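Local coordinates for protein vestitone reductase (Medicago sativa, PDB 2P4H) that catalyses the NADPH-dependent, stereospecific reduction of (3R)-vestitone to the corresponding 4-hydroxyisoflavan, the penultimate step in making the alfalfa phytoalexin medicarpin, at residues A[143-147]-A[165-169]; A[119-125]-A[181-187]; A[193-199]-A[315-321]; A[7-11]-A[30-34]. One frame throughout, in Å; residues are numbered along the deposited sequence.

In the fold
Contacts 2 and 4 belong to the same seven-stranded parallel sheet of the Rossmann-type domain, their centres about 17 Å apart. Contact 4 joins strands 3-7 and 27-31 at the glycine-rich turn predicted to bind NADP(+), while contact 2 pairs strands 119-125 and 182-187 farther across the sheet. Contact 1 packs on one side of that second pair: Glu168 of helix 158-177 reaches Ser124 and Thr184, so the two contacts touch although their centres lie about 13 Å apart. Contact 3, where the C-terminal helix meets the 193-199 loop, is remote from contact 1, about 32 Å between centres, yet it brushes contact 4, where Cys196 CB lies 3.9 Å from Thr10 O.

Contact 1. Residues A[143-147]-A[165-169]; sequences DWSDV and TLAEK
Trp144 lays its indole against Lys169 and Glu168, and through it the loop leading into helix 147-153 packs on helix 158-177, which flanks the parallel sheet of this Rossmann-type domain. The aromatic contacts dominate. Lys169 runs extended across one face of the indole, its CG 3.7 Å from the centroid of the six-membered ring and 22° off the normal, a CH-pi contact, and its CE follows over the same face. NZ ends 5.0 Å from the centroid of the five-membered ring, at most a weak cation-pi attraction. Glu168 takes the far end of the indole: CB lies at the edge in the ring plane, and CD comes within 3.6 Å of Trp144 CH2, the carboxylate turned 46° from the ring. With its CG anti to the backbone N (chi1 -162°) and the rest of the chain extended, Glu168 carries its oxygens past the indole to Ser124, Thr184 and Arg246. With an alanine here instead of Trp144, the Lys169 methylenes would probably lose their aromatic cover and a gap would open beside Glu168. Apolar packing continues at Val147, whose CG2 meets Thr165 CG2 at 3.8 Å and, crosswise, Leu166 CD2. The polar link is indirect: one water donates to Ser145 O at 2.7 Å and accepts from Lys169 NZ at 2.9 Å.

Contact 2. Residues A[119-125]-A[181-187]; sequences RFIYTSS and DVVTLIL
Arg119 and Asp181 meet in a salt bridge where two neighbouring parallel strands come together, Asp181 just ahead of strand 182-187. From CB the arginine sets out with CG anti to the backbone N (chi1 -168°), and CG passes Asp181 O at 3.8 Å. Bends at chi2 and chi3 then fold the chain back over its partner: CD touches both OD1 and O of Asp181, and NE and CZ pass Val183 CG2, which sits over one guanidinium face toward its rim, 3.4 Å above the plane. At the tip NH1 gives Asp181 OD1 a hydrogen bond of 2.7 Å, bent to 140°; it arrives on the syn side but well out of the carboxylate plane, and the two flat groups stand 77° apart. NE and NH2 are taken up by the backbone carbonyls of Leu237 and Val242.

Beyond this pair, backbone bonds alternate from Phe120 N to Asp181 O as far as Ser124 N to Leu185 O, 2.7 Å but bent, after which the pairing is weak. Ile121 CG2 meets Leu185 CD1 at 3.9 Å and, on the same face, Thr123 CG2 meets Leu187 CD1. Helix 227-239 covers part of this face; helices 95-111 and 158-177 cover the other. Parallel strands sandwiched between helix layers typify a Rossmann-type alpha/beta fold.

Contact 3. Residues A[193-199]-A[315-321]; sequences RFVCPKL and CCKEKGY
Cys315 places its sulfur over the ring of Phe194, where the C-terminal end of helix 305-319, closed by a Schellman motif, packs on the loop after strand 189-191. SG stands 3.7 Å from the ring centroid and 14° off the normal, a sulfur-aromatic contact over the face, and it also accepts a hydrogen bond from Phe194 N at 3.4 Å. The sulfur thus meets both the ring and the backbone N-H of one residue. Phe194 CG lies between its own backbone N and carbonyl carbon (chi1 54°), which brings the ring and the N-H within range of the same sulfur. Cys316 SG comes to the edge of the same ring, and Leu199 CD1 packs against that sulfur at 3.6 Å.

Around this centre sit longer side chains. Lys319 slides its CD past Phe194 CE1, while Arg193 grips Glu318 end-on: NH2 to OE1 is 2.8 Å and nearly straight at 174°, and NH1 reaches OE2 from above the carboxylate plane. A methionine in place of Arg193 would probably leave the Glu318 carboxylate without this charged mate and free to swing. Farther out, Phe194 and Cys196 rest on Phe12 of helix 12-23, a predicted NADP(+)-binding residue. Gly320, with positive phi, follows the helix in the Schellman motif, and Tyr321 lies against the loop. There the phenol ring receives Leu199 CB squarely over its centre, and a water lies 3.1 Å from Tyr321 OH and donates to Cys196 O at 2.7 Å.

Contact 4. Residues A[7-11]-A[30-34]; sequences TGGTG and TTIRA
Gly9 N donates a nearly straight 3.0 Å hydrogen bond to Thr31 O where the chain leaves strand 3-7 beside strand 27-31 and enters a type I turn from Gly8 to Gly11. This is the glycine-rich strand-turn-helix of a Rossmann-type fold, with Gly8 to Gly11 and Arg33 predicted to bind NADP(+). Positive phi at Gly8 (66°) swings the chain out of the strand. At Gly9 a CB would clash with Thr30 OG1, which already lies 3.2 Å from Gly9 CA and is hydrogen-bonded to Val6 O, so glycine lets the turn sit flush on the neighbouring strand.

Among the side chains, Thr7 and Thr31 lie side by side and point the same way, with Thr31 OG1 3.5 Å from Thr7 CG2. Thr10 and Ile32 cross at about a right angle, their CG2 methyls 3.7 Å apart; that methyl of Thr10 is anti to its carbonyl carbon, while OG1 takes the position between backbone N and carbonyl carbon (chi1 57°) and faces the Arg33 backbone. Two waters bridge the pair: one links Thr10 OG1 to Arg33 N, and a second, 2.7 Å from Thr10 OG1, donates to Arg33 O at 2.7 Å.

Contact 1. Residues A[143-147]-A[165-169]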
loop_
_atom_site.group_PDB
_atom_site.type_symbol
_atom_site.label_atom_id
_atom_site.label_comp_id
_atom_site.label_asym_id
_atom_site.label_seq_id
_atom_site.Cartn_x
_atom_site.Cartn_y
_atom_site.Cartn_z
ATOM N N ASP A 143 12.555 -8.994 9.281
ATOM C CA ASP A 143 13.295 -7.738 9.311
ATOM C C ASP A 143 12.441 -6.535 9.678
ATOM O O ASP A 143 11.285 -6.425 9.267
ATOM C CB ASP A 143 13.967 -7.502 7.958
ATOM C CG ASP A 143 15.051 -8.516 7.672
ATOM O OD1 ASP A 143 16.049 -8.539 8.426
ATOM O OD2 ASP A 143 14.909 -9.294 6.706
ATOM N N TRP A 144 13.031 -5.631 10.455
ATOM C CA TRP A 144 12.364 -4.414 10.907
ATOM C C TRP A 144 13.296 -3.218 10.868
ATOM O O TRP A 144 14.496 -3.352 11.116
ATOM C CB TRP A 144 11.891 -4.546 12.358
ATOM C CG TRP A 144 10.666 -5.354 12.570
ATOM C CD1 TRP A 144 10.599 -6.654 12.975
ATOM C CD2 TRP A 144 9.316 -4.904 12.431
ATOM N NE1 TRP A 144 9.287 -7.041 13.105
ATOM C CE2 TRP A 144 8.478 -5.986 12.777
ATOM C CE3 TRP A 144 8.731 -3.688 12.052
ATOM C CZ2 TRP A 144 7.084 -5.890 12.756
ATOM C CZ3 TRP A 144 7.342 -3.591 12.032
ATOM C CH2 TRP A 144 6.537 -4.689 12.383
ATOM N N SER A 145 12.743 -2.047 10.571
ATOM C CA SER A 145 13.533 -0.825 10.576
ATOM C C SER A 145 13.867 -0.523 12.037
ATOM O O SER A 145 13.129 -0.914 12.946
ATOM C CB SER A 145 12.739 0.335 9.971
ATOM O OG SER A 145 12.658 0.211 8.564
ATOM N N ASP A 146 14.981 0.170 12.248
ATOM C CA ASP A 146 15.450 0.536 13.584
ATOM C C ASP A 146 14.999 1.966 13.882
ATOM O O ASP A 146 15.555 2.922 13.341
ATOM C CB ASP A 146 16.979 0.452 13.620
ATOM C CG ASP A 146 17.548 0.609 15.016
ATOM O OD1 ASP A 146 17.062 1.473 15.771
ATOM O OD2 ASP A 146 18.500 -0.129 15.347
ATOM N N VAL A 147 13.992 2.112 14.738
ATOM C CA VAL A 147 13.466 3.431 15.081
ATOM C C VAL A 147 14.494 4.348 15.746
ATOM O O VAL A 147 14.538 5.546 15.462
ATOM C CB VAL A 147 12.221 3.307 15.993
ATOM C CG1 VAL A 147 11.764 4.683 16.456
ATOM C CG2 VAL A 147 11.098 2.612 15.233
ATOM N N THR A 165 6.779 2.010 11.028
ATOM C CA THR A 165 7.341 0.957 11.860
ATOM C C THR A 165 6.586 0.829 13.182
ATOM O O THR A 165 6.182 -0.269 13.573
ATOM C CB THR A 165 8.836 1.223 12.141
ATOM O OG1 THR A 165 9.538 1.344 10.896
ATOM C CG2 THR A 165 9.443 0.078 12.943
ATOM N N LEU A 166 6.394 1.952 13.866
ATOM C CA LEU A 166 5.686 1.937 15.141
ATOM C C LEU A 166 4.238 1.491 14.970
ATOM O O LEU A 166 3.714 0.738 15.791
ATOM C CB LEU A 166 5.720 3.325 15.784
ATOM C CG LEU A 166 7.101 3.826 16.212
ATOM C CD1 LEU A 166 6.968 5.208 16.836
ATOM C CD2 LEU A 166 7.719 2.853 17.202
ATOM N N ALA A 167 3.595 1.953 13.903
ATOM C CA ALA A 167 2.205 1.592 13.661
ATOM C C ALA A 167 2.028 0.099 13.421
ATOM O O ALA A 167 1.155 -0.529 14.018
ATOM C CB ALA A 167 1.657 2.373 12.480
ATOM N N GLU A 168 2.856 -0.480 12.557
ATOM C CA GLU A 168 2.717 -1.903 12.276
ATOM C C GLU A 168 2.987 -2.747 13.513
ATOM O O GLU A 168 2.284 -3.728 13.770
ATOM C CB GLU A 168 3.647 -2.353 11.144
ATOM C CG GLU A 168 3.199 -3.698 10.564
ATOM C CD GLU A 168 4.205 -4.350 9.637
ATOM O OE1 GLU A 168 5.095 -3.652 9.109
ATOM O OE2 GLU A 168 4.084 -5.574 9.427
ATOM N N LYS A 169 4.001 -2.370 14.284
ATOM C CA LYS A 169 4.313 -3.113 15.496
ATOM C C LYS A 169 3.137 -3.060 16.462
ATOM O O LYS A 169 2.788 -4.067 17.076
ATOM C CB LYS A 169 5.566 -2.552 16.174
ATOM C CG LYS A 169 6.852 -2.867 15.437
ATOM C CD LYS A 169 8.070 -2.495 16.267
ATOM C CE LYS A 169 9.358 -2.960 15.601
ATOM N NZ LYS A 169 10.543 -2.688 16.465
HETATM O O HOH W 1 13.107 -2.454 15.130
#

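Contact 2. Residues A[119-125]-A[181-187]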
loop_
_atom_site.group_PDB
_atom_site.type_symbol
_atom_site.label_atom_id
_atom_site.label_comp_id
_atom_site.label_asym_id
_atom_site.label_seq_id
_atom_site.Cartn_x
_atom_site.Cartn_y
_atom_site.Cartn_z
ATOM N N ARG A 119 -11.149 -11.266 9.299
ATOM C CA ARG A 119 -9.774 -10.840 9.072
ATOM C C ARG A 119 -9.651 -9.322 9.050
ATOM O O ARG A 119 -10.484 -8.626 8.465
ATOM C CB ARG A 119 -9.222 -11.396 7.754
ATOM C CG ARG A 119 -7.706 -11.222 7.623
ATOM C CD ARG A 119 -6.933 -12.363 8.275
ATOM N NE ARG A 119 -6.709 -13.445 7.319
ATOM C CZ ARG A 119 -5.923 -14.498 7.525
ATOM N NH1 ARG A 119 -5.269 -14.643 8.669
ATOM N NH2 ARG A 119 -5.764 -15.393 6.562
ATOM N N PHE A 120 -8.608 -8.828 9.709
ATOM C CA PHE A 120 -8.290 -7.404 9.763
ATOM C C PHE A 120 -6.969 -7.296 9.012
ATOM O O PHE A 120 -5.973 -7.896 9.417
ATOM C CB PHE A 120 -8.116 -6.950 11.219
ATOM C CG PHE A 120 -7.806 -5.484 11.374
ATOM C CD1 PHE A 120 -6.528 -4.996 11.120
ATOM C CD2 PHE A 120 -8.799 -4.590 11.774
ATOM C CE1 PHE A 120 -6.241 -3.640 11.264
ATOM C CE2 PHE A 120 -8.522 -3.234 11.921
ATOM C CZ PHE A 120 -7.242 -2.756 11.666
ATOM N N ILE A 121 -6.968 -6.556 7.909
ATOM C CA ILE A 121 -5.757 -6.415 7.112
ATOM C C ILE A 121 -5.241 -4.987 7.166
ATOM O O ILE A 121 -5.926 -4.037 6.771
ATOM C CB ILE A 121 -6.006 -6.830 5.648
ATOM C CG1 ILE A 121 -6.569 -8.253 5.616
ATOM C CG2 ILE A 121 -4.704 -6.775 4.861
ATOM C CD1 ILE A 121 -6.772 -8.821 4.219
ATOM N N TYR A 122 -4.020 -4.853 7.669
ATOM C CA TYR A 122 -3.375 -3.558 7.818
ATOM C C TYR A 122 -2.337 -3.324 6.736
ATOM O O TYR A 122 -1.486 -4.177 6.484
ATOM C CB TYR A 122 -2.695 -3.467 9.185
ATOM C CG TYR A 122 -2.077 -2.119 9.451
ATOM C CD1 TYR A 122 -2.885 -1.006 9.685
ATOM C CD2 TYR A 122 -0.693 -1.940 9.433
ATOM C CE1 TYR A 122 -2.337 0.252 9.891
ATOM C CE2 TYR A 122 -0.132 -0.674 9.639
ATOM C CZ TYR A 122 -0.968 0.413 9.866
ATOM O OH TYR A 122 -0.443 1.672 10.057
ATOM N N THR A 123 -2.411 -2.158 6.111
ATOM C CA THR A 123 -1.478 -1.777 5.064
ATOM C C THR A 123 -0.190 -1.228 5.666
ATOM O O THR A 123 -0.216 -0.187 6.323
ATOM C CB THR A 123 -2.095 -0.685 4.156
ATOM O OG1 THR A 123 -3.172 -1.247 3.394
ATOM C CG2 THR A 123 -1.052 -0.110 3.214
ATOM N N SER A 124 0.925 -1.929 5.470
ATOM C CA SER A 124 2.201 -1.430 5.966
ATOM C C SER A 124 3.048 -0.968 4.786
ATOM O O SER A 124 2.537 -0.822 3.673
ATOM C CB SER A 124 2.944 -2.477 6.800
ATOM O OG SER A 124 4.008 -1.851 7.508
ATOM N N SER A 125 4.343 -0.778 5.017
ATOM C CA SER A 125 5.224 -0.225 3.997
ATOM C C SER A 125 6.650 -0.756 4.044
ATOM O O SER A 125 7.110 -1.223 5.081
ATOM C CB SER A 125 5.242 1.296 4.191
ATOM O OG SER A 125 6.387 1.907 3.636
ATOM N N ASP A 181 -7.649 -11.731 14.288
ATOM C CA ASP A 181 -6.880 -12.321 13.194
ATOM C C ASP A 181 -6.352 -11.208 12.297
ATOM O O ASP A 181 -7.014 -10.793 11.339
ATOM C CB ASP A 181 -7.745 -13.275 12.370
ATOM C CG ASP A 181 -6.915 -14.198 11.497
ATOM O OD1 ASP A 181 -5.769 -13.832 11.160
ATOM O OD2 ASP A 181 -7.410 -15.289 11.141
ATOM N N VAL A 182 -5.149 -10.743 12.616
ATOM C CA VAL A 182 -4.513 -9.659 11.888
ATOM C C VAL A 182 -3.463 -10.098 10.885
ATOM O O VAL A 182 -2.650 -10.981 11.153
ATOM C CB VAL A 182 -3.826 -8.671 12.866
ATOM C CG1 VAL A 182 -3.002 -7.640 12.094
ATOM C CG2 VAL A 182 -4.870 -7.982 13.726
ATOM N N VAL A 183 -3.510 -9.473 9.716
ATOM C CA VAL A 183 -2.521 -9.696 8.676
ATOM C C VAL A 183 -2.024 -8.305 8.317
ATOM O O VAL A 183 -2.809 -7.355 8.258
ATOM C CB VAL A 183 -3.120 -10.339 7.398
ATOM C CG1 VAL A 183 -2.201 -10.088 6.204
ATOM C CG2 VAL A 183 -3.293 -11.829 7.605
ATOM N N THR A 184 -0.717 -8.173 8.124
ATOM C CA THR A 184 -0.159 -6.897 7.707
ATOM C C THR A 184 0.523 -7.156 6.375
ATOM O O THR A 184 1.149 -8.202 6.177
ATOM C CB THR A 184 0.863 -6.321 8.722
ATOM O OG1 THR A 184 1.983 -7.205 8.845
ATOM C CG2 THR A 184 0.209 -6.122 10.076
ATOM N N LEU A 185 0.371 -6.222 5.447
ATOM C CA LEU A 185 0.984 -6.354 4.135
ATOM C C LEU A 185 2.074 -5.307 3.993
ATOM O O LEU A 185 1.807 -4.104 4.059
ATOM C CB LEU A 185 -0.062 -6.178 3.030
ATOM C CG LEU A 185 -1.010 -7.359 2.791
ATOM C CD1 LEU A 185 -2.175 -6.920 1.919
ATOM C CD2 LEU A 185 -0.251 -8.503 2.132
ATOM N N ILE A 186 3.304 -5.769 3.819
ATOM C CA ILE A 186 4.439 -4.868 3.668
ATOM C C ILE A 186 4.502 -4.522 2.183
ATOM O O ILE A 186 4.913 -5.337 1.353
ATOM C CB ILE A 186 5.728 -5.560 4.140
ATOM C CG1 ILE A 186 5.546 -6.051 5.587
ATOM C CG2 ILE A 186 6.902 -4.592 4.052
ATOM C CD1 ILE A 186 6.641 -6.997 6.074
ATOM N N LEU A 187 4.088 -3.301 1.859
ATOM C CA LEU A 187 4.011 -2.852 0.475
ATOM C C LEU A 187 5.129 -1.937 0.007
ATOM O O LEU A 187 5.500 -0.985 0.687
ATOM C CB LEU A 187 2.661 -2.160 0.248
ATOM C CG LEU A 187 1.429 -3.001 0.594
ATOM C CD1 LEU A 187 0.176 -2.140 0.524
ATOM C CD2 LEU A 187 1.323 -4.172 -0.363
#

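Contact 3. Residues A[193-199]-A[315-321]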
loop_
_atom_site.group_PDB
_atom_site.type_symbol
_atom_site.label_atom_id
_atom_site.label_comp_id
_atom_site.label_asym_id
_atom_site.label_seq_id
_atom_site.Cartn_x
_atom_site.Cartn_y
_atom_site.Cartn_z
ATOM N N ARG A 193 -2.982 1.454 -12.655
ATOM C CA ARG A 193 -3.980 2.459 -12.994
ATOM C C ARG A 193 -4.484 2.995 -11.658
ATOM O O ARG A 193 -4.227 2.402 -10.610
ATOM C CB ARG A 193 -5.160 1.847 -13.755
ATOM C CG ARG A 193 -4.846 1.312 -15.138
ATOM C CD ARG A 193 -6.141 0.934 -15.851
ATOM N NE ARG A 193 -7.027 2.088 -15.981
ATOM C CZ ARG A 193 -6.935 3.004 -16.941
ATOM N NH1 ARG A 193 -6.000 2.908 -17.877
ATOM N NH2 ARG A 193 -7.769 4.035 -16.949
ATOM N N PHE A 194 -5.192 4.115 -11.693
ATOM C CA PHE A 194 -5.740 4.704 -10.479
ATOM C C PHE A 194 -7.008 5.480 -10.796
ATOM O O PHE A 194 -7.199 5.934 -11.926
ATOM C CB PHE A 194 -4.700 5.613 -9.806
ATOM C CG PHE A 194 -4.131 6.680 -10.708
ATOM C CD1 PHE A 194 -4.702 7.953 -10.762
ATOM C CD2 PHE A 194 -3.006 6.420 -11.487
ATOM C CE1 PHE A 194 -4.155 8.945 -11.577
ATOM C CE2 PHE A 194 -2.453 7.402 -12.304
ATOM C CZ PHE A 194 -3.026 8.670 -12.351
ATOM N N VAL A 195 -7.883 5.612 -9.805
ATOM C CA VAL A 195 -9.128 6.349 -9.997
ATOM C C VAL A 195 -9.198 7.602 -9.132
ATOM O O VAL A 195 -10.124 8.403 -9.272
ATOM C CB VAL A 195 -10.375 5.470 -9.704
ATOM C CG1 VAL A 195 -10.455 4.328 -10.709
ATOM C CG2 VAL A 195 -10.326 4.933 -8.279
ATOM N N CYS A 196 -8.223 7.775 -8.242
ATOM C CA CYS A 196 -8.193 8.947 -7.370
ATOM C C CYS A 196 -7.912 10.224 -8.168
ATOM O O CYS A 196 -7.316 10.180 -9.246
ATOM C CB CYS A 196 -7.157 8.758 -6.254
ATOM S SG CYS A 196 -5.527 8.244 -6.811
ATOM N N PRO A 197 -8.339 11.385 -7.640
ATOM C CA PRO A 197 -8.165 12.693 -8.280
ATOM C C PRO A 197 -6.761 13.262 -8.486
ATOM O O PRO A 197 -6.586 14.180 -9.285
ATOM C CB PRO A 197 -9.043 13.608 -7.424
ATOM C CG PRO A 197 -8.925 13.001 -6.071
ATOM C CD PRO A 197 -9.071 11.522 -6.367
ATOM N N LYS A 198 -5.766 12.733 -7.785
ATOM C CA LYS A 198 -4.402 13.229 -7.938
ATOM C C LYS A 198 -3.438 12.112 -8.313
ATOM O O LYS A 198 -3.688 10.944 -8.019
ATOM C CB LYS A 198 -3.921 13.886 -6.641
ATOM C CG LYS A 198 -4.701 15.124 -6.233
ATOM C CD LYS A 198 -4.137 15.724 -4.955
ATOM C CE LYS A 198 -4.894 16.978 -4.555
ATOM N NZ LYS A 198 -4.347 17.575 -3.305
ATOM N N LEU A 199 -2.337 12.478 -8.964
ATOM C CA LEU A 199 -1.323 11.502 -9.357
ATOM C C LEU A 199 -0.659 10.935 -8.103
ATOM O O LEU A 199 -0.059 11.679 -7.327
ATOM C CB LEU A 199 -0.260 12.177 -10.230
ATOM C CG LEU A 199 0.928 11.306 -10.656
ATOM C CD1 LEU A 199 0.441 10.184 -11.562
ATOM C CD2 LEU A 199 1.957 12.160 -11.374
ATOM N N CYS A 315 -2.878 5.227 -17.917
ATOM C CA CYS A 315 -3.757 5.984 -17.034
ATOM C C CYS A 315 -3.281 7.433 -16.965
ATOM O O CYS A 315 -4.084 8.366 -17.041
ATOM C CB CYS A 315 -3.781 5.359 -15.634
ATOM S SG CYS A 315 -5.059 6.036 -14.546
ATOM N N CYS A 316 -1.973 7.624 -16.838
ATOM C CA CYS A 316 -1.420 8.971 -16.786
ATOM C C CYS A 316 -1.710 9.740 -18.073
ATOM O O CYS A 316 -2.018 10.932 -18.033
ATOM C CB CYS A 316 0.089 8.920 -16.541
ATOM S SG CYS A 316 0.532 8.577 -14.827
ATOM N N LYS A 317 -1.610 9.064 -19.212
ATOM C CA LYS A 317 -1.885 9.709 -20.497
ATOM C C LYS A 317 -3.343 10.151 -20.568
ATOM O O LYS A 317 -3.646 11.272 -20.983
ATOM C CB LYS A 317 -1.574 8.747 -21.644
ATOM C CG LYS A 317 -0.087 8.498 -21.850
ATOM C CD LYS A 317 0.167 7.298 -22.746
ATOM C CE LYS A 317 -0.442 7.472 -24.127
ATOM N NZ LYS A 317 -0.233 6.248 -24.956
ATOM N N GLU A 318 -4.244 9.271 -20.151
ATOM C CA GLU A 318 -5.673 9.562 -20.167
ATOM C C GLU A 318 -6.032 10.754 -19.292
ATOM O O GLU A 318 -6.888 11.569 -19.652
ATOM C CB GLU A 318 -6.460 8.348 -19.673
ATOM C CG GLU A 318 -6.435 7.145 -20.595
ATOM C CD GLU A 318 -6.959 5.892 -19.916
ATOM O OE1 GLU A 318 -7.756 6.019 -18.958
ATOM O OE2 GLU A 318 -6.584 4.781 -20.344
ATOM N N LYS A 319 -5.369 10.857 -18.145
ATOM C CA LYS A 319 -5.651 11.919 -17.192
ATOM C C LYS A 319 -4.829 13.197 -17.332
ATOM O O LYS A 319 -5.012 14.143 -16.561
ATOM C CB LYS A 319 -5.542 11.354 -15.774
ATOM C CG LYS A 319 -6.582 10.272 -15.495
ATOM C CD LYS A 319 -6.515 9.761 -14.067
ATOM C CE LYS A 319 -7.594 8.721 -13.802
ATOM N NZ LYS A 319 -8.970 9.282 -13.943
ATOM N N GLY A 320 -3.931 13.229 -18.310
ATOM C CA GLY A 320 -3.138 14.424 -18.545
ATOM C C GLY A 320 -1.852 14.604 -17.763
ATOM O O GLY A 320 -1.296 15.701 -17.734
ATOM N N TYR A 321 -1.366 13.544 -17.128
ATOM C CA TYR A 321 -0.123 13.639 -16.372
ATOM C C TYR A 321 1.051 13.278 -17.275
ATOM O O TYR A 321 2.206 13.515 -16.928
ATOM C CB TYR A 321 -0.175 12.714 -15.156
ATOM C CG TYR A 321 -1.279 13.083 -14.192
ATOM C CD1 TYR A 321 -1.265 14.307 -13.520
ATOM C CD2 TYR A 321 -2.352 12.225 -13.973
ATOM C CE1 TYR A 321 -2.299 14.665 -12.654
ATOM C CE2 TYR A 321 -3.390 12.568 -13.111
ATOM C CZ TYR A 321 -3.360 13.789 -12.457
ATOM O OH TYR A 321 -4.401 14.132 -11.622
HETATM O O HOH W 2 -11.214 8.241 -11.907
HETATM O O HOH W 3 -6.311 11.749 -11.246
#

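Contact 4. Residues A[7-11]-A[30-34]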
loop_
_atom_site.group_PDB
_atom_site.type_symbol
_atom_site.label_atom_id
_atom_site.label_comp_id
_atom_site.label_asym_id
_atom_site.label_seq_id
_atom_site.Cartn_x
_atom_site.Cartn_y
_atom_site.Cartn_z
ATOM N N THR A 7 -10.822 1.727 5.157
ATOM C CA THR A 7 -10.519 3.085 5.597
ATOM C C THR A 7 -9.684 3.750 4.507
ATOM O O THR A 7 -9.072 3.064 3.685
ATOM C CB THR A 7 -9.722 3.114 6.913
ATOM O OG1 THR A 7 -8.444 2.497 6.711
ATOM C CG2 THR A 7 -10.478 2.385 8.009
ATOM N N GLY A 8 -9.669 5.081 4.495
ATOM C CA GLY A 8 -8.912 5.809 3.489
ATOM C C GLY A 8 -9.481 5.588 2.098
ATOM O O GLY A 8 -8.736 5.458 1.124
ATOM N N GLY A 9 -10.807 5.579 2.007
ATOM C CA GLY A 9 -11.486 5.333 0.745
ATOM C C GLY A 9 -11.172 6.204 -0.456
ATOM O O GLY A 9 -11.326 5.754 -1.593
ATOM N N THR A 10 -10.754 7.445 -0.232
ATOM C CA THR A 10 -10.444 8.319 -1.359
ATOM C C THR A 10 -8.962 8.316 -1.716
ATOM O O THR A 10 -8.539 9.005 -2.643
ATOM C CB THR A 10 -10.894 9.773 -1.097
ATOM O OG1 THR A 10 -10.283 10.261 0.100
ATOM C CG2 THR A 10 -12.412 9.847 -0.966
ATOM N N GLY A 11 -8.169 7.544 -0.980
ATOM C CA GLY A 11 -6.752 7.469 -1.279
ATOM C C GLY A 11 -6.512 6.563 -2.475
ATOM O O GLY A 11 -7.409 5.842 -2.904
ATOM N N THR A 30 -17.052 2.546 3.869
ATOM C CA THR A 30 -15.779 3.246 3.825
ATOM C C THR A 30 -15.769 4.533 4.634
ATOM O O THR A 30 -16.806 5.183 4.817
ATOM C CB THR A 30 -15.361 3.560 2.358
ATOM O OG1 THR A 30 -14.008 4.040 2.331
ATOM C CG2 THR A 30 -16.272 4.622 1.752
ATOM N N THR A 31 -14.589 4.868 5.141
ATOM C CA THR A 31 -14.366 6.094 5.890
ATOM C C THR A 31 -13.285 6.798 5.074
ATOM O O THR A 31 -12.405 6.141 4.507
ATOM C CB THR A 31 -13.877 5.817 7.338
ATOM O OG1 THR A 31 -12.651 5.075 7.314
ATOM C CG2 THR A 31 -14.922 5.026 8.101
ATOM N N ILE A 32 -13.366 8.119 4.983
ATOM C CA ILE A 32 -12.403 8.869 4.185
ATOM C C ILE A 32 -11.787 10.059 4.907
ATOM O O ILE A 32 -12.298 10.519 5.929
ATOM C CB ILE A 32 -13.059 9.377 2.880
ATOM C CG1 ILE A 32 -14.157 10.391 3.209
ATOM C CG2 ILE A 32 -13.663 8.208 2.109
ATOM C CD1 ILE A 32 -14.846 10.975 1.991
ATOM N N ARG A 33 -10.682 10.552 4.356
ATOM C CA ARG A 33 -9.974 11.695 4.919
ATOM C C ARG A 33 -10.491 12.981 4.287
ATOM O O ARG A 33 -10.467 13.135 3.065
ATOM C CB ARG A 33 -8.471 11.564 4.657
ATOM C CG ARG A 33 -7.644 12.730 5.178
ATOM C CD ARG A 33 -6.179 12.583 4.794
ATOM N NE ARG A 33 -5.982 12.636 3.347
ATOM C CZ ARG A 33 -6.233 13.705 2.596
ATOM N NH1 ARG A 33 -6.693 14.819 3.151
ATOM N NH2 ARG A 33 -6.026 13.661 1.286
ATOM N N ALA A 34 -10.962 13.900 5.122
ATOM C CA ALA A 34 -11.481 15.173 4.637
ATOM C C ALA A 34 -10.366 15.983 3.986
ATOM O O ALA A 34 -9.207 15.900 4.396
ATOM C CB ALA A 34 -12.095 15.958 5.786
HETATM O O HOH W 4 -10.349 6.915 6.712
HETATM O O HOH W 5 -9.414 8.910 2.309
HETATM O O HOH W 6 -10.863 12.874 0.367
#